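Local coordinates for putative lipoprotein (PDB 4Q1Z) that is of unknown function but, as a predicted lipoprotein of a gut Bacteroides, is probably anchored to the cell membrane by a lipid, at residues I24-N36 / V44-I57. Numbering follows the deposited sequence.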
ATOM      1  N   ILE A  24       3.705 -22.579   6.959  1.00 68.56           N
ATOM      2  CA  ILE A  24       4.893 -21.730   6.827  1.00 68.36           C
ATOM      3  C   ILE A  24       5.836 -22.296   5.750  1.00 76.70           C
ATOM      4  O   ILE A  24       6.134 -23.493   5.760  1.00 78.60           O
ATOM      5  CB  ILE A  24       5.605 -21.573   8.197  1.00 71.17           C
ATOM      6  CG1 ILE A  24       4.694 -20.854   9.204  1.00 69.85           C
ATOM      7  CG2 ILE A  24       6.991 -20.877   8.072  1.00 71.26           C
ATOM      8  CD1 ILE A  24       5.053 -21.134  10.579  1.00 75.57           C
ATOM      9  N   SER A  25       6.287 -21.429   4.827  1.00 73.49           N
ATOM     10  CA  SER A  25       7.205 -21.786   3.745  1.00 74.13           C
ATOM     11  C   SER A  25       8.646 -21.328   4.064  1.00 79.06           C
ATOM     12  O   SER A  25       9.604 -22.030   3.729  1.00 80.95           O
ATOM     13  CB  SER A  25       6.733 -21.165   2.433  1.00 76.37           C
ATOM     14  OG  SER A  25       7.034 -21.992   1.322  1.00 88.12           O
ATOM     15  N   THR A  26       8.789 -20.149   4.700  1.00 73.30           N
ATOM     16  CA  THR A  26      10.067 -19.523   5.057  1.00 72.04           C
ATOM     17  C   THR A  26       9.989 -18.822   6.398  1.00 72.10           C
ATOM     18  O   THR A  26       8.949 -18.249   6.731  1.00 70.76           O
ATOM     19  CB  THR A  26      10.467 -18.438   3.998  1.00 80.12           C
ATOM     20  OG1 THR A  26       9.989 -18.760   2.692  1.00 84.05           O
ATOM     21  CG2 THR A  26      11.963 -18.149   3.963  1.00 76.92           C
ATOM     22  N   LEU A  27      11.115 -18.806   7.133  1.00 67.06           N
ATOM     23  CA  LEU A  27      11.294 -18.022   8.347  1.00 65.27           C
ATOM     24  C   LEU A  27      12.416 -17.003   8.033  1.00 72.28           C
ATOM     25  O   LEU A  27      13.616 -17.334   8.057  1.00 72.89           O
ATOM     26  CB  LEU A  27      11.567 -18.887   9.586  1.00 64.84           C
ATOM     27  CG  LEU A  27      10.426 -19.774  10.050  1.00 66.09           C
ATOM     28  CD1 LEU A  27      10.902 -20.729  11.088  1.00 66.85           C
ATOM     29  CD2 LEU A  27       9.262 -18.964  10.571  1.00 62.04           C
ATOM     30  N   LYS A  28      11.987 -15.780   7.631  1.00 68.60           N
ATOM     31  CA  LYS A  28      12.836 -14.662   7.186  1.00 67.97           C
ATOM     32  C   LYS A  28      13.190 -13.675   8.330  1.00 71.46           C
ATOM     33  O   LYS A  28      12.304 -13.209   9.052  1.00 70.04           O
ATOM     34  CB  LYS A  28      12.110 -13.926   6.050  1.00 68.59           C
ATOM     35  CG  LYS A  28      12.817 -12.682   5.542  1.00 81.81           C
ATOM     36  CD  LYS A  28      11.963 -11.901   4.541  1.00 82.32           C
ATOM     37  CE  LYS A  28      12.538 -10.530   4.269  1.00 89.24           C
ATOM     38  NZ  LYS A  28      13.929 -10.579   3.732  1.00 92.57           N
ATOM     39  N   ASP A  29      14.500 -13.365   8.477  1.00 68.88           N
ATOM     40  CA  ASP A  29      15.080 -12.413   9.448  1.00 69.16           C
ATOM     41  C   ASP A  29      14.601 -12.685  10.925  1.00 70.26           C
ATOM     42  O   ASP A  29      14.532 -11.767  11.766  1.00 68.70           O
ATOM     43  CB  ASP A  29      14.773 -10.948   9.002  1.00 71.21           C
ATOM     44  CG  ASP A  29      15.152 -10.574   7.556  1.00 84.54           C
ATOM     45  OD1 ASP A  29      16.226 -11.034   7.076  1.00 86.26           O
ATOM     46  OD2 ASP A  29      14.404  -9.775   6.930  1.00 88.91           O
ATOM     47  N   LEU A  30      14.359 -13.984  11.236  1.00 65.42           N
ATOM     48  CA  LEU A  30      13.867 -14.445  12.528  1.00 64.27           C
ATOM     49  C   LEU A  30      15.008 -14.580  13.539  1.00 68.21           C
ATOM     50  O   LEU A  30      16.024 -15.225  13.272  1.00 69.77           O
ATOM     51  CB  LEU A  30      13.085 -15.777  12.357  1.00 63.99           C
ATOM     52  CG  LEU A  30      12.343 -16.358  13.569  1.00 68.01           C
ATOM     53  CD1 LEU A  30      11.245 -15.436  14.034  1.00 67.61           C
ATOM     54  CD2 LEU A  30      11.749 -17.702  13.244  1.00 67.84           C
ATOM     55  N   THR A  31      14.819 -13.972  14.716  1.00 63.30           N
ATOM     56  CA  THR A  31      15.796 -13.987  15.793  1.00 63.81           C
ATOM     57  C   THR A  31      15.186 -14.314  17.157  1.00 69.52           C
ATOM     58  O   THR A  31      14.003 -14.075  17.421  1.00 67.70           O
ATOM     59  CB  THR A  31      16.515 -12.637  15.882  1.00 68.83           C
ATOM     60  OG1 THR A  31      15.553 -11.572  15.836  1.00 73.99           O
ATOM     61  CG2 THR A  31      17.600 -12.466  14.808  1.00 61.90           C
ATOM     62  N   VAL A  32      16.036 -14.862  18.021  1.00 69.35           N
ATOM     63  CA  VAL A  32      15.762 -15.163  19.411  1.00 70.96           C
ATOM     64  C   VAL A  32      16.797 -14.380  20.200  1.00 78.38           C
ATOM     65  O   VAL A  32      17.981 -14.693  20.136  1.00 79.39           O
ATOM     66  CB  VAL A  32      15.745 -16.684  19.743  1.00 75.44           C
ATOM     67  CG1 VAL A  32      15.661 -16.913  21.241  1.00 75.80           C
ATOM     68  CG2 VAL A  32      14.569 -17.363  19.061  1.00 74.41           C
ATOM     69  N   LYS A  33      16.353 -13.304  20.858  1.00 76.89           N
ATOM     70  CA  LYS A  33      17.173 -12.438  21.703  1.00 78.66           C
ATOM     71  C   LYS A  33      17.000 -12.864  23.176  1.00 86.19           C
ATOM     72  O   LYS A  33      15.876 -13.171  23.590  1.00 85.27           O
ATOM     73  CB  LYS A  33      16.793 -10.944  21.518  1.00 79.60           C
ATOM     74  CG  LYS A  33      17.175 -10.301  20.180  1.00 84.66           C
ATOM     75  CD  LYS A  33      16.504  -8.914  19.993  1.00 96.70           C
ATOM     76  CE  LYS A  33      16.782  -8.254  18.645  1.00107.45           C
ATOM     77  NZ  LYS A  33      15.710  -7.294  18.220  1.00110.14           N
ATOM     78  N   PHE A  34      18.112 -12.915  23.945  1.00 85.79           N
ATOM     79  CA  PHE A  34      18.142 -13.226  25.383  1.00 87.29           C
ATOM     80  C   PHE A  34      18.727 -12.030  26.150  1.00 97.65           C
ATOM     81  O   PHE A  34      19.949 -11.942  26.268  1.00 98.65           O
ATOM     82  CB  PHE A  34      18.977 -14.485  25.665  1.00 89.25           C
ATOM     83  CG  PHE A  34      18.429 -15.812  25.208  1.00 88.80           C
ATOM     84  CD1 PHE A  34      18.540 -16.207  23.882  1.00 90.29           C
ATOM     85  CD2 PHE A  34      17.917 -16.720  26.124  1.00 90.09           C
ATOM     86  CE1 PHE A  34      18.105 -17.471  23.475  1.00 90.47           C
ATOM     87  CE2 PHE A  34      17.467 -17.977  25.713  1.00 92.05           C
ATOM     88  CZ  PHE A  34      17.550 -18.340  24.391  1.00 89.40           C
ATOM     89  N   ASP A  35      17.872 -11.087  26.626  1.00 97.83           N
ATOM     90  CA  ASP A  35      18.311  -9.885  27.363  1.00100.21           C
ATOM     91  C   ASP A  35      18.387 -10.120  28.913  1.00110.63           C
ATOM     92  O   ASP A  35      17.779 -11.065  29.435  1.00110.47           O
ATOM     93  CB  ASP A  35      17.400  -8.688  27.041  1.00 99.94           C
ATOM     94  N   ASN A  36      19.163  -9.258  29.629  1.00111.30           N
ATOM     95  CA  ASN A  36      19.350  -9.274  31.092  1.00113.93           C
ATOM     96  C   ASN A  36      19.974  -7.950  31.605  1.00121.51           C
ATOM     97  O   ASN A  36      20.738  -7.303  30.879  1.00121.61           O
ATOM     98  CB  ASN A  36      20.225 -10.461  31.523  1.00115.82           C
ATOM     99  CG  ASN A  36      20.200 -10.736  33.004  1.00140.99           C
ATOM    100  OD1 ASN A  36      21.093 -10.327  33.756  1.00140.43           O
ATOM    101  ND2 ASN A  36      19.159 -11.403  33.464  1.00130.09           N
ATOM    102  N   VAL A  44      21.874 -12.807  20.886  1.00 88.26           N
ATOM    103  CA  VAL A  44      20.990 -12.819  19.713  1.00 83.53           C
ATOM    104  C   VAL A  44      21.320 -14.093  18.913  1.00 86.10           C
ATOM    105  O   VAL A  44      22.490 -14.409  18.710  1.00 87.37           O
ATOM    106  CB  VAL A  44      20.964 -11.531  18.829  1.00 84.97           C
ATOM    107  CG1 VAL A  44      20.747 -10.273  19.659  1.00 84.80           C
ATOM    108  CG2 VAL A  44      22.197 -11.388  17.951  1.00 85.28           C
ATOM    109  N   LYS A  45      20.298 -14.853  18.518  1.00 80.34           N
ATOM    110  CA  LYS A  45      20.494 -16.102  17.787  1.00 79.63           C
ATOM    111  C   LYS A  45      19.602 -16.140  16.546  1.00 81.03           C
ATOM    112  O   LYS A  45      18.420 -15.850  16.641  1.00 79.31           O
ATOM    113  CB  LYS A  45      20.208 -17.295  18.722  1.00 82.42           C
ATOM    114  CG  LYS A  45      20.402 -18.682  18.119  1.00 90.06           C
ATOM    115  CD  LYS A  45      21.793 -19.239  18.323  1.00 96.58           C
ATOM    116  CE  LYS A  45      21.927 -20.600  17.692  1.00107.44           C
ATOM    117  NZ  LYS A  45      21.720 -20.576  16.213  1.00114.82           N
ATOM    118  N   GLU A  46      20.179 -16.489  15.387  1.00 77.75           N
ATOM    119  CA  GLU A  46      19.462 -16.621  14.118  1.00 75.74           C
ATOM    120  C   GLU A  46      18.643 -17.912  14.121  1.00 79.48           C
ATOM    121  O   GLU A  46      19.108 -18.934  14.633  1.00 79.57           O
ATOM    122  CB  GLU A  46      20.435 -16.608  12.941  1.00 77.35           C
ATOM    123  CG  GLU A  46      20.454 -15.306  12.174  1.00 87.75           C
ATOM    124  CD  GLU A  46      20.747 -15.525  10.704  1.00113.40           C
ATOM    125  OE1 GLU A  46      21.942 -15.515  10.327  1.00109.76           O
ATOM    126  OE2 GLU A  46      19.784 -15.769   9.939  1.00105.48           O
ATOM    127  N   VAL A  47      17.414 -17.862  13.570  1.00 74.94           N
ATOM    128  CA  VAL A  47      16.511 -19.014  13.585  1.00 74.28           C
ATOM    129  C   VAL A  47      15.932 -19.259  12.185  1.00 77.80           C
ATOM    130  O   VAL A  47      15.434 -18.326  11.555  1.00 77.59           O
ATOM    131  CB  VAL A  47      15.376 -18.812  14.643  1.00 76.17           C
ATOM    132  CG1 VAL A  47      14.521 -20.058  14.777  1.00 75.61           C
ATOM    133  CG2 VAL A  47      15.932 -18.412  16.002  1.00 76.56           C
ATOM    134  N   THR A  48      15.956 -20.515  11.722  1.00 74.32           N
ATOM    135  CA  THR A  48      15.371 -20.882  10.432  1.00 73.40           C
ATOM    136  C   THR A  48      14.356 -21.991  10.577  1.00 79.28           C
ATOM    137  O   THR A  48      13.610 -22.246   9.633  1.00 78.64           O
ATOM    138  CB  THR A  48      16.426 -21.287   9.424  1.00 80.53           C
ATOM    139  OG1 THR A  48      17.339 -22.215  10.025  1.00 87.04           O
ATOM    140  CG2 THR A  48      17.116 -20.099   8.813  1.00 74.55           C
ATOM    141  N   ASP A  49      14.304 -22.653  11.743  1.00 77.99           N
ATOM    142  CA  ASP A  49      13.349 -23.735  11.946  1.00 78.75           C
ATOM    143  C   ASP A  49      12.493 -23.500  13.186  1.00 83.21           C
ATOM    144  O   ASP A  49      12.664 -22.485  13.852  1.00 82.11           O
ATOM    145  CB  ASP A  49      14.080 -25.080  12.029  1.00 82.83           C
ATOM    146  CG  ASP A  49      13.406 -26.188  11.243  1.00 99.37           C
ATOM    147  OD1 ASP A  49      12.189 -26.044  10.916  1.00 99.19           O
ATOM    148  OD2 ASP A  49      14.070 -27.216  10.984  1.00109.58           O
ATOM    149  N   ASN A  50      11.554 -24.425  13.480  1.00 81.22           N
ATOM    150  CA  ASN A  50      10.667 -24.379  14.643  1.00 81.03           C
ATOM    151  C   ASN A  50      11.428 -24.564  15.968  1.00 85.85           C
ATOM    152  O   ASN A  50      10.940 -24.134  17.009  1.00 86.08           O
ATOM    153  CB  ASN A  50       9.593 -25.445  14.517  1.00 84.17           C
ATOM    154  CG  ASN A  50       8.444 -25.015  13.650  1.00120.65           C
ATOM    155  OD1 ASN A  50       7.406 -24.559  14.146  1.00118.55           O
ATOM    156  ND2 ASN A  50       8.607 -25.130  12.334  1.00116.59           N
ATOM    157  N   SER A  51      12.600 -25.195  15.938  1.00 83.04           N
ATOM    158  CA  SER A  51      13.401 -25.411  17.146  1.00 84.63           C
ATOM    159  C   SER A  51      14.865 -25.019  16.933  1.00 90.73           C
ATOM    160  O   SER A  51      15.413 -25.266  15.852  1.00 90.65           O
ATOM    161  CB  SER A  51      13.310 -26.863  17.607  1.00 88.28           C
ATOM    162  OG  SER A  51      13.594 -27.770  16.557  1.00 93.83           O
ATOM    163  N   VAL A  52      15.495 -24.414  17.969  1.00 88.35           N
ATOM    164  CA  VAL A  52      16.898 -23.983  17.932  1.00 89.04           C
ATOM    165  C   VAL A  52      17.598 -24.272  19.272  1.00 95.07           C
ATOM    166  O   VAL A  52      17.005 -24.078  20.335  1.00 94.53           O
ATOM    167  CB  VAL A  52      17.051 -22.489  17.507  1.00 91.33           C
ATOM    168  CG1 VAL A  52      16.470 -21.523  18.536  1.00 90.48           C
ATOM    169  CG2 VAL A  52      18.499 -22.135  17.180  1.00 92.18           C
ATOM    170  N   LYS A  53      18.863 -24.741  19.200  1.00 93.69           N
ATOM    171  CA  LYS A  53      19.724 -24.982  20.362  1.00 95.20           C
ATOM    172  C   LYS A  53      20.600 -23.750  20.530  1.00 99.66           C
ATOM    173  O   LYS A  53      21.188 -23.279  19.552  1.00 98.24           O
ATOM    174  CB  LYS A  53      20.563 -26.260  20.196  1.00 99.15           C
ATOM    175  N   VAL A  54      20.625 -23.173  21.740  1.00 97.84           N
ATOM    176  CA  VAL A  54      21.409 -21.964  22.000  1.00 98.41           C
ATOM    177  C   VAL A  54      22.564 -22.280  22.991  1.00108.71           C
ATOM    178  O   VAL A  54      22.332 -22.412  24.198  1.00109.24           O
ATOM    179  CB  VAL A  54      20.534 -20.780  22.487  1.00 99.70           C
ATOM    180  CG1 VAL A  54      21.288 -19.465  22.351  1.00 99.34           C
ATOM    181  CG2 VAL A  54      19.209 -20.711  21.735  1.00 97.21           C
ATOM    182  N   ASP A  55      23.807 -22.386  22.465  1.00108.58           N
ATOM    183  CA  ASP A  55      25.025 -22.675  23.239  1.00111.25           C
ATOM    184  C   ASP A  55      25.660 -21.409  23.813  1.00116.83           C
ATOM    185  O   ASP A  55      25.363 -20.299  23.361  1.00115.45           O
ATOM    186  CB  ASP A  55      26.088 -23.394  22.373  1.00114.45           C
ATOM    187  CG  ASP A  55      25.574 -24.417  21.384  1.00127.17           C
ATOM    188  OD1 ASP A  55      24.984 -25.427  21.825  1.00128.34           O
ATOM    189  OD2 ASP A  55      25.798 -24.227  20.167  1.00134.23           O
ATOM    190  N   GLY A  56      26.560 -21.605  24.773  1.00116.05           N
ATOM    191  CA  GLY A  56      27.356 -20.553  25.398  1.00117.27           C
ATOM    192  C   GLY A  56      26.639 -19.536  26.262  1.00121.33           C
ATOM    193  O   GLY A  56      27.260 -18.543  26.661  1.00122.39           O
ATOM    194  N   ILE A  57      25.346 -19.766  26.572  1.00116.29           N
ATOM    195  CA  ILE A  57      24.582 -18.846  27.414  1.00115.65           C
ATOM    196  C   ILE A  57      24.864 -19.177  28.891  1.00121.19           C
ATOM    197  O   ILE A  57      24.672 -20.313  29.333  1.00121.27           O
ATOM    198  CB  ILE A  57      23.061 -18.784  27.063  1.00116.76           C
ATOM    199  CG1 ILE A  57      22.277 -17.948  28.091  1.00117.20           C
ATOM    200  CG2 ILE A  57      22.426 -20.170  26.836  1.00117.28           C
ATOM    201  CD1 ILE A  57      21.099 -17.282  27.554  1.00126.32           C
TER
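Val32 and Lys45 pair in the antiparallel hairpin of strands 24-35 and 43-46, the latter an edge strand of its sheet; the chain then crosses over to strand 51-57, the outermost strand on the other edge of the sheet, so the same two segments pair as a hairpin and then pack side chain on side chain, consistent with a beta-sandwich-like domain. Three backbone bonds tie the hairpin: Val32 N to Lys45 O (2.9 Å), Lys45 N to Val32 O (2.8 Å), and Val47 N to Leu30 O (3.0 Å). Between them Thr31 CA sends a C-H toward Lys45 O, while Thr31 OG1 hydrogen-bonds to Ser67 O on the adjoining strand 60-72.

Apolar contacts fill the inner side. Val47 straddles two neighbours, CG1 against Leu30 CD2 and CG2 against Val32 CG2 (3.5 Å). Phe34, its CG turned beside the backbone N (chi1 -70°), reaches strand 51-57, with Val15, Val64 and Leu89 also packed on it. A serine in its place would probably leave Val54 and Ile57 without their aromatic partner and open a gap between the strands. At the ring, Val54 CG2 meets Phe34 CE1 at 3.8 Å, and Ile57 CD1 sits 3.5 Å from Phe34 CD2.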